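Long-range contact in transcription activator HlyU (Vibrio vulnificus, PDB 3JTH), which is a winged helix-turn-helix DNA-binding regulator of the ArsR family that activates transcription, probably of virulence genes such as the toxin gene rtxA: residues 34-39 / 76-81. Numbering follows the deposited sequence.
Sequences NQELSV and YYTLKS
Leu37 and Tyr77 face each other as an antiparallel hydrogen-bonded pair, the one firm backbone link between the two segments. Tyr77 N gives a short, almost straight bond to Leu37 O (2.7 Å, 179° at the hydrogen), and Leu37 N returns one to Tyr77 O at 3.0 Å. Each carbonyl also takes a CA-H contact, from Tyr76 and Glu36 respectively. Two residues further along each segment, a water bridges the strands where they no longer bond directly: it donates to Gln35 O, accepts from Leu79 N and lies 2.5 Å from Thr78 OG1. The Thr78 hydroxyl reaches this water because chi1 of -171° swings OG1 away from the backbone N, to the side of the carbonyl carbon.

The packing differs on the two faces. Leu37 and Tyr77 share one: Leu57 of helix 50-62 touches the tyrosine ring, and the buried Leu37 leans on Met31 of helix 23-31, so apolar groups suit this inner side. Beside the ring, Val39 CG2 of the first helical residue lies 3.8 Å from Tyr77 CE1, the two side chains running side by side. The backbone atom Leu37 O sits at the ring edge, in its plane. Across the other face, the extended Glu36 chain lays CG 3.9 Å from Thr78 CB and crosses Tyr76 at about a right angle, its carboxylate turned 18° from the ring plane. The aliphatic part thus covers Thr78 while OE1 comes within 3.9 Å of Tyr76 CB, the residue as a whole staying exposed. Ser38 CB rests 4.1 Å from Tyr76 CE1. Serine suits this N-cap of helix 39-46: its hydroxyl caps a backbone N there and Glu41 accepts from Ser38 N, a capping box.

A short strand between helices, added to the edge of the beta hairpin formed by 66-69 and 76-79, is characteristic of the winged helix-turn-helix fold of ArsR-family regulators; here it ties the wing to the helical core.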
loop_
_atom_site.group_PDB
_atom_site.type_symbol
_atom_site.label_atom_id
_atom_site.label_comp_id
_atom_site.label_asym_id
_atom_site.label_seq_id
_atom_site.Cartn_x
_atom_site.Cartn_y
_atom_site.Cartn_z
ATOM N N ASN A 34 3.049 5.811 16.363
ATOM C CA ASN A 34 3.071 6.750 17.479
ATOM C C ASN A 34 3.821 6.276 18.726
ATOM O O ASN A 34 3.396 6.529 19.861
ATOM C CB ASN A 34 1.644 7.160 17.861
ATOM C CG ASN A 34 1.156 8.375 17.078
ATOM O OD1 ASN A 34 -0.034 8.665 17.065
ATOM N ND2 ASN A 34 2.076 9.093 16.434
ATOM N N GLN A 35 4.942 5.589 18.524
ATOM C CA GLN A 35 5.744 5.160 19.662
ATOM C C GLN A 35 7.104 4.593 19.303
ATOM O O GLN A 35 7.343 4.169 18.174
ATOM C CB GLN A 35 4.991 4.139 20.509
ATOM C CG GLN A 35 4.748 2.793 19.863
ATOM C CD GLN A 35 4.405 1.751 20.900
ATOM O OE1 GLN A 35 3.809 2.067 21.926
ATOM N NE2 GLN A 35 4.767 0.501 20.637
ATOM N N GLU A 36 7.986 4.578 20.295
ATOM C CA GLU A 36 9.330 4.050 20.134
ATOM C C GLU A 36 9.440 2.724 20.871
ATOM O O GLU A 36 8.927 2.576 21.994
ATOM C CB GLU A 36 10.370 5.004 20.716
ATOM C CG GLU A 36 10.368 6.401 20.164
ATOM C CD GLU A 36 11.531 7.202 20.716
ATOM O OE1 GLU A 36 11.997 6.861 21.824
ATOM O OE2 GLU A 36 11.974 8.164 20.053
ATOM N N LEU A 37 10.114 1.767 20.245
ATOM C CA LEU A 37 10.307 0.455 20.855
ATOM C C LEU A 37 11.730 -0.046 20.639
ATOM O O LEU A 37 12.368 0.248 19.618
ATOM C CB LEU A 37 9.333 -0.564 20.267
ATOM C CG LEU A 37 7.829 -0.342 20.406
ATOM C CD1 LEU A 37 7.108 -1.463 19.667
ATOM C CD2 LEU A 37 7.440 -0.305 21.878
ATOM N N SER A 38 12.221 -0.796 21.619
ATOM C CA SER A 38 13.549 -1.389 21.554
ATOM C C SER A 38 13.399 -2.775 20.920
ATOM O O SER A 38 12.286 -3.290 20.779
ATOM C CB SER A 38 14.124 -1.562 22.955
ATOM O OG SER A 38 13.366 -2.523 23.683
ATOM N N VAL A 39 14.529 -3.367 20.547
ATOM C CA VAL A 39 14.562 -4.697 19.953
ATOM C C VAL A 39 13.807 -5.690 20.845
ATOM O O VAL A 39 13.003 -6.501 20.362
ATOM C CB VAL A 39 16.025 -5.184 19.791
ATOM C CG1 VAL A 39 16.054 -6.574 19.195
ATOM C CG2 VAL A 39 16.794 -4.222 18.903
ATOM N N TYR A 76 16.215 2.565 20.389
ATOM C CA TYR A 76 14.772 2.637 20.185
ATOM C C TYR A 76 14.462 2.968 18.737
ATOM O O TYR A 76 15.062 3.876 18.148
ATOM C CB TYR A 76 14.145 3.703 21.087
ATOM C CG TYR A 76 14.197 3.377 22.555
ATOM C CD1 TYR A 76 13.268 2.511 23.133
ATOM C CD2 TYR A 76 15.181 3.931 23.374
ATOM C CE1 TYR A 76 13.318 2.205 24.498
ATOM C CE2 TYR A 76 15.243 3.632 24.736
ATOM C CZ TYR A 76 14.308 2.769 25.293
ATOM O OH TYR A 76 14.368 2.481 26.639
ATOM N N TYR A 77 13.518 2.228 18.167
ATOM C CA TYR A 77 13.111 2.446 16.800
ATOM C C TYR A 77 11.798 3.207 16.764
ATOM O O TYR A 77 10.971 3.082 17.673
ATOM C CB TYR A 77 12.970 1.103 16.074
ATOM C CG TYR A 77 14.269 0.346 16.012
ATOM C CD1 TYR A 77 14.743 -0.352 17.122
ATOM C CD2 TYR A 77 15.062 0.378 14.864
ATOM C CE1 TYR A 77 15.970 -0.996 17.095
ATOM C CE2 TYR A 77 16.297 -0.264 14.824
ATOM C CZ TYR A 77 16.745 -0.949 15.942
ATOM O OH TYR A 77 17.965 -1.582 15.914
ATOM N N THR A 78 11.614 3.995 15.710
ATOM C CA THR A 78 10.402 4.785 15.536
ATOM C C THR A 78 10.202 5.019 14.044
ATOM O O THR A 78 11.140 4.868 13.256
ATOM C CB THR A 78 10.521 6.152 16.276
ATOM O OG1 THR A 78 9.258 6.823 16.271
ATOM C CG2 THR A 78 11.547 7.044 15.603
ATOM N N LEU A 79 8.989 5.375 13.643
ATOM C CA LEU A 79 8.733 5.620 12.229
ATOM C C LEU A 79 9.498 6.853 11.781
ATOM O O LEU A 79 9.805 7.721 12.590
ATOM C CB LEU A 79 7.235 5.801 11.969
ATOM C CG LEU A 79 6.415 4.518 12.180
ATOM C CD1 LEU A 79 4.949 4.772 11.873
ATOM C CD2 LEU A 79 6.944 3.423 11.261
ATOM N N LYS A 80 9.810 6.926 10.494
ATOM C CA LYS A 80 10.550 8.066 9.979
ATOM C C LYS A 80 9.772 8.942 9.000
ATOM O O LYS A 80 9.469 10.099 9.301
ATOM C CB LYS A 80 11.855 7.598 9.327
ATOM C CG LYS A 80 12.727 8.732 8.784
ATOM C CD LYS A 80 14.081 8.222 8.304
ATOM C CE LYS A 80 14.987 9.373 7.878
ATOM N NZ LYS A 80 16.375 8.918 7.564
ATOM N N SER A 81 9.451 8.400 7.830
ATOM C CA SER A 81 8.744 9.179 6.814
ATOM C C SER A 81 7.296 9.516 7.167
ATOM O O SER A 81 6.570 8.697 7.745
ATOM C CB SER A 81 8.776 8.456 5.460
ATOM O OG SER A 81 7.659 7.592 5.293
HETATM O O HOH W 1 7.049 5.823 15.710
#